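Local coordinates for protein dipeptide Epimerase (Enterococcus faecalis V583, PDB 3JVA) that belongs to the enolase superfamily, pairing an N-terminal capping domain with a TIM-barrel-type domain that holds a magnesium ion, at residues B[12-17]-B[324-329]; B[29-34]-B[295-300]; B[138-143]-B[170-175]; B[235-240]-B[257-262]; B[285-290]-B[311-316]. All blocks are in the same frame, centred on the assembly; numbering follows the deposited sequence.

Contact 1: residues B[12-17]-B[324-329]; sequences KIKLKE and GLETAP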
# COMPACT_ATOMS: atom_id res chain seq x y z
N LYS B 12 -34.97 31.96 22.75
CA LYS B 12 -33.84 32.80 23.11
C LYS B 12 -33.71 32.80 24.63
O LYS B 12 -34.59 33.28 25.34
CB LYS B 12 -34.04 34.22 22.60
CG LYS B 12 -34.25 34.31 21.09
CD LYS B 12 -34.34 35.76 20.63
CE LYS B 12 -34.55 35.85 19.13
NZ LYS B 12 -34.67 37.26 18.68
N ILE B 13 -32.60 32.25 25.12
CA ILE B 13 -32.37 32.15 26.55
C ILE B 13 -31.04 32.81 26.88
O ILE B 13 -30.00 32.43 26.34
CB ILE B 13 -32.33 30.67 26.99
CG1 ILE B 13 -33.67 29.98 26.69
CG2 ILE B 13 -32.03 30.57 28.48
CD1 ILE B 13 -34.82 30.43 27.60
N LYS B 14 -31.07 33.80 27.77
CA LYS B 14 -29.85 34.49 28.15
C LYS B 14 -28.87 33.54 28.83
O LYS B 14 -29.28 32.64 29.58
CB LYS B 14 -30.18 35.65 29.09
CG LYS B 14 -29.01 36.58 29.35
CD LYS B 14 -29.40 37.76 30.21
CE LYS B 14 -28.28 38.78 30.27
NZ LYS B 14 -27.92 39.23 28.90
N LEU B 15 -27.58 33.73 28.56
CA LEU B 15 -26.53 32.90 29.15
C LEU B 15 -25.99 33.58 30.41
O LEU B 15 -25.87 34.80 30.46
CB LEU B 15 -25.38 32.72 28.16
CG LEU B 15 -25.63 32.01 26.82
CD1 LEU B 15 -24.37 32.11 25.96
CD2 LEU B 15 -26.02 30.56 27.06
N LYS B 16 -25.66 32.78 31.42
CA LYS B 16 -25.11 33.31 32.67
C LYS B 16 -23.75 33.95 32.38
O LYS B 16 -23.39 34.97 32.98
CB LYS B 16 -24.94 32.20 33.71
CG LYS B 16 -26.24 31.65 34.27
CD LYS B 16 -25.99 30.50 35.22
CE LYS B 16 -27.29 29.94 35.78
NZ LYS B 16 -27.04 28.75 36.65
N GLU B 17 -22.99 33.35 31.47
CA GLU B 17 -21.68 33.87 31.09
C GLU B 17 -21.58 33.93 29.57
O GLU B 17 -21.90 32.97 28.88
CB GLU B 17 -20.56 32.96 31.63
CG GLU B 17 -20.54 32.82 33.15
CD GLU B 17 -19.35 32.01 33.65
OE1 GLU B 17 -19.27 31.76 34.87
OE2 GLU B 17 -18.49 31.62 32.82
N GLY B 324 -25.68 26.72 32.23
CA GLY B 324 -25.37 28.11 31.93
C GLY B 324 -26.54 28.94 31.43
O GLY B 324 -26.34 30.05 30.93
N LEU B 325 -27.75 28.42 31.57
CA LEU B 325 -28.95 29.12 31.12
C LEU B 325 -29.57 29.94 32.25
O LEU B 325 -29.65 29.48 33.39
CB LEU B 325 -29.99 28.11 30.61
CG LEU B 325 -29.58 27.18 29.47
CD1 LEU B 325 -30.76 26.28 29.11
CD2 LEU B 325 -29.15 27.99 28.25
N GLU B 326 -30.02 31.16 31.94
CA GLU B 326 -30.64 32.01 32.96
C GLU B 326 -32.02 31.52 33.35
O GLU B 326 -32.49 31.77 34.46
CB GLU B 326 -30.72 33.46 32.47
CG GLU B 326 -29.41 34.21 32.58
CD GLU B 326 -28.99 34.47 34.02
OE1 GLU B 326 -27.91 35.05 34.22
OE2 GLU B 326 -29.74 34.09 34.95
N THR B 327 -32.68 30.82 32.43
CA THR B 327 -34.01 30.29 32.72
C THR B 327 -34.27 29.11 31.78
O THR B 327 -33.62 28.98 30.74
CB THR B 327 -35.10 31.38 32.56
OG1 THR B 327 -36.31 30.93 33.17
CG2 THR B 327 -35.34 31.70 31.09
N ALA B 328 -35.21 28.24 32.16
CA ALA B 328 -35.53 27.06 31.36
C ALA B 328 -36.57 27.36 30.28
O ALA B 328 -37.62 27.92 30.57
CB ALA B 328 -36.02 25.95 32.26
N PRO B 329 -36.29 26.97 29.03
CA PRO B 329 -37.23 27.20 27.93
C PRO B 329 -38.42 26.25 27.95
O PRO B 329 -39.45 26.52 27.32
CB PRO B 329 -36.36 27.02 26.69
CG PRO B 329 -35.38 25.94 27.13
CD PRO B 329 -35.03 26.37 28.54
O HOH W 1 -26.72 36.66 32.58
O HOH W 2 -28.82 27.37 34.87
O HOH W 3 -23.36 30.52 30.61
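The backbones of L15 and L325 meet in a single beta bridge, their CA atoms 4.9 Å apart, and two hydrogen bonds flank it. E326 N donates a hydrogen bond to K14 O at 2.9 Å, and K16 N reaches G324 O at the same length, an almost straight bond with an N-H...O angle of 168°. I13 carries the apolar part. Its CG2, set anti to the backbone N, lies 3.8 Å from L325 CB and also touches T327 O, while CD1 lies 3.9 Å from P329 CB, the two side chains crossing at about a right angle. On the solvent side the E326 chain folds back at chi2 (-68°), which lays its CG beside CB of K14 and brings OE1 over CA of K16. A water donates to both E326 OE1 and L15 O, closing that edge. K16 runs out extended beyond CG, so that CE passes 3.4 Å from L325 O; its NZ binds F323 O and a water that also donates to L325 O. Behind these polar groups, L15 and I13 pair through their backbones with E27 and A29, and L325 leans on T297 and L336, so the loop following strand 314-317 is laid along strand 3-21 of the N-terminal domain's antiparallel sheet.

Contact 2: residues B[29-34]-B[295-300]; sequences ADSAIV and EETTIG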
# COMPACT_ATOMS: atom_id res chain seq x y z
N ALA B 29 -28.53 31.95 24.07
CA ALA B 29 -28.63 30.69 23.35
C ALA B 29 -29.90 30.80 22.53
O ALA B 29 -31.00 30.66 23.06
CB ALA B 29 -28.72 29.54 24.32
N ASP B 30 -29.75 31.07 21.24
CA ASP B 30 -30.90 31.21 20.36
C ASP B 30 -31.03 29.99 19.46
O ASP B 30 -30.20 29.77 18.57
CB ASP B 30 -30.76 32.50 19.54
CG ASP B 30 -30.58 33.73 20.41
OD1 ASP B 30 -30.95 33.67 21.61
OD2 ASP B 30 -30.09 34.77 19.92
N SER B 31 -32.07 29.19 19.70
CA SER B 31 -32.28 27.97 18.94
C SER B 31 -33.70 27.83 18.41
O SER B 31 -34.58 28.65 18.68
CB SER B 31 -31.96 26.76 19.81
OG SER B 31 -32.78 26.77 20.97
N ALA B 32 -33.92 26.75 17.67
CA ALA B 32 -35.23 26.45 17.12
C ALA B 32 -35.81 25.32 17.95
O ALA B 32 -35.12 24.35 18.24
CB ALA B 32 -35.10 26.03 15.66
N ILE B 33 -37.06 25.47 18.37
CA ILE B 33 -37.72 24.41 19.14
C ILE B 33 -38.92 23.95 18.33
O ILE B 33 -39.73 24.75 17.89
CB ILE B 33 -38.17 24.90 20.54
CG1 ILE B 33 -36.94 25.12 21.42
CG2 ILE B 33 -39.10 23.87 21.18
CD1 ILE B 33 -37.24 25.54 22.85
N VAL B 34 -39.00 22.64 18.13
CA VAL B 34 -40.08 22.05 17.35
C VAL B 34 -41.00 21.21 18.21
O VAL B 34 -40.58 20.59 19.19
CB VAL B 34 -39.53 21.15 16.21
CG1 VAL B 34 -40.69 20.57 15.40
CG2 VAL B 34 -38.62 21.96 15.31
N GLU B 295 -25.20 26.97 21.65
CA GLU B 295 -26.56 27.47 21.51
C GLU B 295 -27.71 26.46 21.57
O GLU B 295 -28.73 26.66 20.91
CB GLU B 295 -26.68 28.33 20.24
CG GLU B 295 -25.72 29.52 20.26
CD GLU B 295 -26.25 30.73 19.51
OE1 GLU B 295 -27.25 31.33 19.97
OE2 GLU B 295 -25.66 31.08 18.46
N GLU B 296 -27.54 25.38 22.32
CA GLU B 296 -28.66 24.46 22.48
C GLU B 296 -29.06 24.49 23.95
O GLU B 296 -28.32 25.03 24.79
CB GLU B 296 -28.33 23.03 22.01
CG GLU B 296 -27.25 22.28 22.73
CD GLU B 296 -27.07 20.91 22.11
OE1 GLU B 296 -28.00 20.08 22.23
OE2 GLU B 296 -26.01 20.66 21.50
N THR B 297 -30.21 23.93 24.26
CA THR B 297 -30.69 23.99 25.63
C THR B 297 -31.27 22.69 26.16
O THR B 297 -30.81 21.60 25.80
CB THR B 297 -31.73 25.13 25.74
OG1 THR B 297 -32.82 24.89 24.84
CG2 THR B 297 -31.09 26.46 25.35
N THR B 298 -32.28 22.80 27.01
CA THR B 298 -32.89 21.64 27.65
C THR B 298 -33.24 20.45 26.76
O THR B 298 -32.87 19.32 27.06
CB THR B 298 -34.15 22.07 28.42
OG1 THR B 298 -33.81 23.16 29.29
CG2 THR B 298 -34.68 20.91 29.24
N ILE B 299 -33.95 20.69 25.66
CA ILE B 299 -34.33 19.59 24.79
C ILE B 299 -33.12 18.87 24.18
O ILE B 299 -33.02 17.64 24.24
CB ILE B 299 -35.25 20.08 23.66
CG1 ILE B 299 -36.52 20.68 24.27
CG2 ILE B 299 -35.59 18.92 22.73
CD1 ILE B 299 -37.40 21.42 23.27
N GLY B 300 -32.21 19.63 23.59
CA GLY B 300 -31.03 19.02 23.00
C GLY B 300 -30.22 18.24 24.01
O GLY B 300 -29.75 17.13 23.74
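A29 packs its CB 4.0 Å from CG2 of T297 and close to CA of E295, where strand 29-38 of the N-terminal antiparallel sheet meets the start of helix 298-310 from the barrel domain. In this enolase-superfamily architecture the contact is thus a domain interface. At D30 the backbone N-H points at E295 OE1 with an N-H...O angle of 173°. The carboxylate oxygen is met on its anti side, 20° out of plane. The E295 chain turns at chi2 (-149°) to bring that oxygen to the D30 N-H, with D30 N and E295 OE1 2.8 Å apart. The D30 carboxylate lies nearby, its OD2 4.5 Å from E295 OE1, and two like charges at this spacing would probably disfavour each other; D30 OD1 is held by S28. S31 turns its CB toward the loop, 3.4 Å from E295 O, a carbonyl oxygen that the contact buries and that finds no partner in the model. The hydroxyls of S31 and T297 do not bond each other, standing 4.3 Å apart at OG and OG1. Both instead bind OE2 of E47, on the adjacent strand 43-48; OE1 of E47 takes the N-H of G300. T297 sits at the N-cap position, yet its side chain makes no capping bond. Further along, I33 and I299 close the apolar end. CG2 of I33, anti to the backbone N, touches I299 CD1 at 3.6 Å, and I33 CD1 meets that same methyl at 4.1 Å.

Contact 3: residues B[138-143]-B[170-175]; sequences DEPNVM and IARVKA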
# COMPACT_ATOMS: atom_id res chain seq x y z
N ASP B 138 -10.82 32.49 31.43
CA ASP B 138 -10.64 33.68 32.26
C ASP B 138 -9.23 33.61 32.84
O ASP B 138 -8.47 32.70 32.51
CB ASP B 138 -11.70 33.69 33.37
CG ASP B 138 -12.01 35.08 33.88
OD1 ASP B 138 -13.15 35.30 34.34
OD2 ASP B 138 -11.12 35.96 33.82
N GLU B 139 -8.88 34.56 33.70
CA GLU B 139 -7.55 34.54 34.30
C GLU B 139 -7.39 33.24 35.09
O GLU B 139 -8.36 32.71 35.62
CB GLU B 139 -7.37 35.74 35.23
CG GLU B 139 -7.34 37.08 34.51
CD GLU B 139 -6.31 37.10 33.38
OE1 GLU B 139 -5.12 36.84 33.65
OE2 GLU B 139 -6.70 37.39 32.23
N PRO B 140 -6.15 32.71 35.16
CA PRO B 140 -5.88 31.47 35.88
C PRO B 140 -6.52 31.39 37.27
O PRO B 140 -7.22 30.43 37.59
CB PRO B 140 -4.36 31.44 35.95
CG PRO B 140 -3.97 32.08 34.65
CD PRO B 140 -4.92 33.26 34.57
N ASN B 141 -6.28 32.42 38.08
CA ASN B 141 -6.81 32.48 39.43
C ASN B 141 -8.34 32.40 39.49
O ASN B 141 -8.90 31.77 40.39
CB ASN B 141 -6.33 33.77 40.10
CG ASN B 141 -6.27 34.94 39.13
OD1 ASN B 141 -5.48 34.93 38.17
ND2 ASN B 141 -7.10 35.95 39.37
N VAL B 142 -9.01 33.04 38.53
CA VAL B 142 -10.46 33.01 38.49
C VAL B 142 -10.96 31.62 38.11
O VAL B 142 -11.89 31.10 38.73
CB VAL B 142 -11.02 34.04 37.49
CG1 VAL B 142 -12.53 33.92 37.40
CG2 VAL B 142 -10.63 35.45 37.92
N MET B 143 -10.35 31.03 37.09
CA MET B 143 -10.76 29.69 36.67
C MET B 143 -10.52 28.70 37.80
O MET B 143 -11.30 27.76 38.00
CB MET B 143 -9.98 29.27 35.42
CG MET B 143 -10.24 30.15 34.21
SD MET B 143 -9.56 29.45 32.69
CE MET B 143 -10.75 28.11 32.40
N ILE B 170 -1.01 26.87 29.63
CA ILE B 170 -0.30 26.27 30.75
C ILE B 170 -0.63 26.94 32.08
O ILE B 170 -0.84 26.27 33.08
CB ILE B 170 1.22 26.30 30.50
CG1 ILE B 170 1.57 25.33 29.37
CG2 ILE B 170 1.98 25.93 31.78
CD1 ILE B 170 3.04 25.32 28.98
N ALA B 171 -0.68 28.27 32.08
CA ALA B 171 -0.98 29.02 33.29
C ALA B 171 -2.34 28.64 33.88
O ALA B 171 -2.47 28.44 35.09
CB ALA B 171 -0.95 30.52 32.99
N ARG B 172 -3.34 28.52 33.02
CA ARG B 172 -4.68 28.15 33.45
C ARG B 172 -4.73 26.72 33.96
O ARG B 172 -5.29 26.45 35.02
CB ARG B 172 -5.68 28.33 32.30
CG ARG B 172 -5.94 29.78 31.95
CD ARG B 172 -6.72 29.94 30.66
NE ARG B 172 -6.93 31.36 30.37
CZ ARG B 172 -6.85 31.89 29.15
NH1 ARG B 172 -6.55 31.13 28.11
NH2 ARG B 172 -7.06 33.19 28.98
N VAL B 173 -4.15 25.79 33.20
CA VAL B 173 -4.15 24.39 33.60
C VAL B 173 -3.41 24.22 34.92
O VAL B 173 -3.84 23.48 35.80
CB VAL B 173 -3.52 23.50 32.51
CG1 VAL B 173 -3.36 22.08 33.02
CG2 VAL B 173 -4.40 23.51 31.26
N LYS B 174 -2.28 24.91 35.05
CA LYS B 174 -1.48 24.84 36.27
C LYS B 174 -2.28 25.28 37.49
O LYS B 174 -2.31 24.59 38.51
CB LYS B 174 -0.25 25.73 36.13
CG LYS B 174 0.59 25.84 37.39
CD LYS B 174 1.73 26.84 37.23
CE LYS B 174 2.71 26.39 36.17
NZ LYS B 174 3.85 27.34 36.03
N ALA B 175 -2.94 26.43 37.38
CA ALA B 175 -3.74 26.98 38.47
C ALA B 175 -4.89 26.05 38.85
O ALA B 175 -5.14 25.79 40.03
CB ALA B 175 -4.29 28.35 38.08
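Two helices of the barrel domain's outer layer, 140-152 and 166-180, meet where the first begins, and the closest backbone pair is P140 with R172, their CA atoms 4.3 Å apart. The proline ring is the wedge. Its CB lies 3.6 Å from A171 O and 3.8 Å from A175 CB, while CG touches A171 CB at 3.8 Å. Small alanine side chains one helical turn apart therefore receive the ring, and A175 CB also rests on P140 O. Beside this apolar patch the R172 chain runs extended from CG to NE, with chi2 at 170° and chi3 at -179°, which carries NE to D138 O. That hydrogen bond is 3.0 Å long with an N-H...O angle of 151°; the carbonyl oxygen sits at the guanidinium edge, tilted somewhat from its plane. M143 comes from one turn further along its own helix, and its SD packs 3.5 Å from R172 CD and slightly farther from CG. The helices flank strand 157-161 of the beta-alpha barrel, with M143 and V173 both touching I160 on that strand. E139 occupies the N-cap position of helix 140-152, and its backbone N meets D138 OD2 on the anti side at 2.6 Å, while D138 O takes R172 NE. R172 NH1 makes a further, weak bond to T164 OG1 in the loop preceding helix 166-180.

Contact 4: residues B[235-240]-B[257-262]; sequences TTIMAD and TVDVIN. With MG (magnesium ion), chain O.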
# COMPACT_ATOMS: atom_id res chain seq x y z
N THR B 235 -1.07 11.11 25.35
CA THR B 235 -2.38 11.64 25.72
C THR B 235 -3.47 11.21 24.74
O THR B 235 -3.26 11.20 23.53
CB THR B 235 -2.35 13.18 25.78
OG1 THR B 235 -1.44 13.61 26.80
CG2 THR B 235 -3.74 13.73 26.10
N THR B 236 -4.62 10.84 25.29
CA THR B 236 -5.77 10.43 24.49
C THR B 236 -6.21 11.59 23.60
O THR B 236 -6.43 12.70 24.07
CB THR B 236 -6.96 10.04 25.41
OG1 THR B 236 -6.61 8.87 26.16
CG2 THR B 236 -8.22 9.78 24.58
N ILE B 237 -6.33 11.32 22.30
CA ILE B 237 -6.74 12.34 21.34
C ILE B 237 -8.15 12.04 20.85
O ILE B 237 -8.45 10.91 20.46
CB ILE B 237 -5.80 12.38 20.11
CG1 ILE B 237 -4.38 12.73 20.56
CG2 ILE B 237 -6.30 13.41 19.11
CD1 ILE B 237 -4.27 14.08 21.25
N MET B 238 -9.01 13.06 20.88
CA MET B 238 -10.40 12.90 20.46
C MET B 238 -10.76 13.80 19.29
O MET B 238 -10.38 14.97 19.24
CB MET B 238 -11.33 13.21 21.65
CG MET B 238 -12.81 13.29 21.31
SD MET B 238 -13.82 13.52 22.80
CE MET B 238 -13.17 15.00 23.44
N ALA B 239 -11.48 13.23 18.33
CA ALA B 239 -11.92 14.01 17.18
C ALA B 239 -13.28 14.63 17.51
O ALA B 239 -14.13 13.98 18.10
CB ALA B 239 -12.05 13.11 15.95
N ASP B 240 -13.46 15.89 17.15
CA ASP B 240 -14.73 16.57 17.36
C ASP B 240 -15.17 17.06 15.98
O ASP B 240 -15.91 16.36 15.28
CB ASP B 240 -14.60 17.75 18.32
CG ASP B 240 -15.95 18.44 18.60
OD1 ASP B 240 -16.93 18.16 17.88
OD2 ASP B 240 -16.03 19.26 19.53
N THR B 257 -7.35 7.32 12.82
CA THR B 257 -6.99 8.71 13.06
C THR B 257 -6.95 9.17 14.52
O THR B 257 -6.08 9.97 14.89
CB THR B 257 -7.93 9.67 12.30
OG1 THR B 257 -8.09 9.22 10.94
CG2 THR B 257 -7.36 11.08 12.29
N VAL B 258 -7.87 8.68 15.35
CA VAL B 258 -7.95 9.11 16.75
C VAL B 258 -8.23 8.01 17.77
O VAL B 258 -8.50 6.86 17.41
CB VAL B 258 -9.04 10.19 16.95
CG1 VAL B 258 -8.67 11.46 16.19
CG2 VAL B 258 -10.39 9.66 16.46
N ASP B 259 -8.18 8.38 19.04
CA ASP B 259 -8.44 7.45 20.13
C ASP B 259 -9.92 7.43 20.53
O ASP B 259 -10.43 6.40 20.96
CB ASP B 259 -7.63 7.83 21.37
CG ASP B 259 -6.14 7.77 21.12
OD1 ASP B 259 -5.66 6.70 20.71
OD2 ASP B 259 -5.47 8.80 21.35
N VAL B 260 -10.58 8.57 20.38
CA VAL B 260 -11.98 8.73 20.76
C VAL B 260 -12.69 9.68 19.80
O VAL B 260 -12.07 10.55 19.20
CB VAL B 260 -12.09 9.30 22.19
CG1 VAL B 260 -13.55 9.42 22.62
CG2 VAL B 260 -11.32 8.41 23.15
N ILE B 261 -14.00 9.51 19.66
CA ILE B 261 -14.77 10.38 18.78
C ILE B 261 -15.91 11.05 19.54
O ILE B 261 -16.66 10.38 20.25
CB ILE B 261 -15.32 9.59 17.56
CG1 ILE B 261 -14.15 9.24 16.63
CG2 ILE B 261 -16.38 10.41 16.83
CD1 ILE B 261 -14.53 8.35 15.45
N ASN B 262 -16.02 12.36 19.38
CA ASN B 262 -17.05 13.14 20.06
C ASN B 262 -18.25 13.37 19.16
O ASN B 262 -18.14 13.98 18.10
CB ASN B 262 -16.46 14.48 20.52
CG ASN B 262 -17.35 15.22 21.52
OD1 ASN B 262 -18.17 14.61 22.21
ND2 ASN B 262 -17.17 16.53 21.61
MG MG O . -14.85 20.25 20.86
O HOH W 4 -15.48 22.03 20.05
O HOH W 5 -16.57 20.55 22.11
O HOH W 6 -13.24 20.34 19.56
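M238 reaches across to the neighbouring strand, and its side chain can be followed outward. CB stands 4.0 Å from V260 CB. CG, anti to the backbone N with chi1 at 172°, lies 3.5 Å from V260 O. SD packs 3.6 Å from N262 CB. There the chain bends at chi3 (59°) into CE, and the side chain also packs on M289 and E215 of neighbouring strands. Beneath it the backbones run parallel, with A239 N bonded to V260 O and N262 N to A239 O. At the start, I237 O accepts from both D259 N and V260 N, while D259 OD2 turns its anti lone pair to I237 N at 2.8 Å. That carboxylate also meets K197 of the second subunit in a salt bridge. The segments are consecutive strands of the TIM-type barrel, joined by helix 246-255 as a beta-alpha-beta unit. On the face away from M238, A239 CB rests on V258 CG1 at 3.8 Å. Past the C-terminal end of strand 236-239, D240 OD2 binds the magnesium ion at 2.0 Å, with D189, E215 and three waters completing its shell. D240 OD1 forms a salt bridge with K267, and N262 ND2, 3.6 Å from D240 OD2, makes a weak bond to E215.

Contact 5: residues B[285-290]-B[311-316]; sequences GIECMI and QKNITR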
# COMPACT_ATOMS: atom_id res chain seq x y z
N GLY B 285 -13.54 -0.49 18.09
CA GLY B 285 -12.86 -0.47 19.38
C GLY B 285 -12.52 0.94 19.85
O GLY B 285 -11.58 1.14 20.63
N ILE B 286 -13.28 1.91 19.38
CA ILE B 286 -13.08 3.31 19.72
C ILE B 286 -14.27 3.80 20.55
O ILE B 286 -15.42 3.61 20.15
CB ILE B 286 -12.98 4.17 18.44
CG1 ILE B 286 -11.71 3.78 17.67
CG2 ILE B 286 -12.98 5.65 18.77
CD1 ILE B 286 -11.52 4.54 16.38
N GLU B 287 -14.00 4.39 21.70
CA GLU B 287 -15.08 4.90 22.54
C GLU B 287 -15.58 6.25 22.03
O GLU B 287 -14.88 6.95 21.29
CB GLU B 287 -14.63 5.03 24.00
CG GLU B 287 -14.56 3.71 24.73
CD GLU B 287 -14.00 3.83 26.14
OE1 GLU B 287 -14.10 4.92 26.75
OE2 GLU B 287 -13.46 2.83 26.66
N CYS B 288 -16.81 6.59 22.42
CA CYS B 288 -17.42 7.85 22.03
C CYS B 288 -17.77 8.73 23.21
O CYS B 288 -18.04 8.25 24.31
CB CYS B 288 -18.72 7.60 21.24
SG CYS B 288 -18.46 7.02 19.54
N MET B 289 -17.74 10.04 22.99
CA MET B 289 -18.16 10.99 24.00
C MET B 289 -19.28 11.72 23.29
O MET B 289 -19.38 11.66 22.06
CB MET B 289 -17.06 11.99 24.35
CG MET B 289 -17.54 13.07 25.33
SD MET B 289 -16.20 14.10 26.01
CE MET B 289 -16.20 15.46 24.88
N ILE B 290 -20.15 12.38 24.03
CA ILE B 290 -21.21 13.14 23.39
C ILE B 290 -21.17 14.53 24.01
O ILE B 290 -21.08 14.67 25.24
CB ILE B 290 -22.61 12.49 23.56
CG1 ILE B 290 -23.64 13.28 22.75
CG2 ILE B 290 -23.00 12.42 25.02
CD1 ILE B 290 -24.91 12.50 22.40
N GLN B 311 -26.41 3.93 25.60
CA GLN B 311 -25.33 3.24 24.88
C GLN B 311 -24.04 3.04 25.68
O GLN B 311 -23.42 4.00 26.12
CB GLN B 311 -25.02 4.02 23.60
CG GLN B 311 -26.16 4.01 22.57
CD GLN B 311 -26.27 2.69 21.84
OE1 GLN B 311 -27.19 1.91 22.07
NE2 GLN B 311 -25.31 2.43 20.96
N LYS B 312 -23.63 1.79 25.83
CA LYS B 312 -22.42 1.46 26.57
C LYS B 312 -21.16 2.15 26.04
O LYS B 312 -20.33 2.62 26.82
CB LYS B 312 -22.20 -0.06 26.56
CG LYS B 312 -20.85 -0.51 27.10
CD LYS B 312 -20.71 -2.02 27.00
CE LYS B 312 -19.32 -2.47 27.40
NZ LYS B 312 -18.99 -2.05 28.79
N ASN B 313 -21.02 2.20 24.72
CA ASN B 313 -19.83 2.80 24.13
C ASN B 313 -19.71 4.32 24.23
O ASN B 313 -18.66 4.88 23.92
CB ASN B 313 -19.67 2.35 22.67
CG ASN B 313 -18.26 2.57 22.16
OD1 ASN B 313 -17.30 2.03 22.70
ND2 ASN B 313 -18.14 3.38 21.11
N ILE B 314 -20.78 5.00 24.63
CA ILE B 314 -20.70 6.45 24.81
C ILE B 314 -20.32 6.52 26.28
O ILE B 314 -21.17 6.54 27.16
CB ILE B 314 -22.04 7.17 24.54
CG1 ILE B 314 -22.46 6.95 23.08
CG2 ILE B 314 -21.90 8.67 24.79
CD1 ILE B 314 -23.77 7.65 22.69
N THR B 315 -19.01 6.54 26.52
CA THR B 315 -18.45 6.51 27.86
C THR B 315 -18.17 7.83 28.54
O THR B 315 -17.87 7.85 29.74
CB THR B 315 -17.16 5.71 27.85
OG1 THR B 315 -16.22 6.37 27.00
CG2 THR B 315 -17.42 4.31 27.31
N ARG B 316 -18.25 8.92 27.79
CA ARG B 316 -18.01 10.25 28.33
C ARG B 316 -19.12 11.19 27.89
O ARG B 316 -19.73 10.99 26.84
CB ARG B 316 -16.67 10.80 27.84
CG ARG B 316 -15.45 10.02 28.31
CD ARG B 316 -14.18 10.73 27.86
NE ARG B 316 -12.96 10.14 28.38
CZ ARG B 316 -12.31 9.11 27.84
NH1 ARG B 316 -12.77 8.54 26.73
NH2 ARG B 316 -11.19 8.67 28.39
O HOH W 7 -11.30 6.09 25.84
O HOH W 8 -15.38 8.55 25.52
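C288 and I314 stand as a bridged pair of parallel strands in the tightly packed part, with C288 N bonded to N313 O at 2.9 Å. N313 adds a side-chain clamp: its ND2 gives a hydrogen to I286 O, 2.9 Å away, on a carbonyl lone pair, with the oxygen only 3° out of the amide plane. The same ND2 also bonds N278. Deeper in, CG2 of I290 meets CG2 of I314 at 3.9 Å, and helix 298-310 covers both isoleucines. M289 CG presses on R316 CB at 3.5 Å, the two chains crossing at about a right angle. The outer side is looser and watered. T315 OG1 donates to E287 OE1 at 2.6 Å, approaching from above the carboxylate plane, whereas R316 NH1 is 3.9 Å from that oxygen, a long salt bridge in which no N-H points at it. One water accepts from NH1 and donates weakly to E287 OE1, and another links NH1 with T315 OG1; the stronger partner of R316 is E212, bound through NE. A register shift of one residue between C288 and M289 makes a beta bulge, placed within the strand 287-290, helix 298-310, strand 314-317 beta-alpha-beta unit of the TIM-type barrel.

Overall arrangement
Contacts 2, 4 and 5 are buried, whereas contacts 1 and 3 lie at the surface. Contacts 1 and 2 share the antiparallel sheet of the N-terminal domain and touch directly; each ties it to the barrel domain, the first by backbone bonds, I13 packing and exposed polar side chains, the second by a carboxylate grip and a buried isoleucine pair. Contacts 4 and 5 are neighbours in the barrel sheet, their centres 11 Å apart, with strand 260-263 beside 287-290; both rely on parallel backbone ladders, but only contact 4 holds a magnesium ligand. Contact 3 instead joins outer helices through a proline wedge and an arginine, its centre 24 Å from that of contact 4.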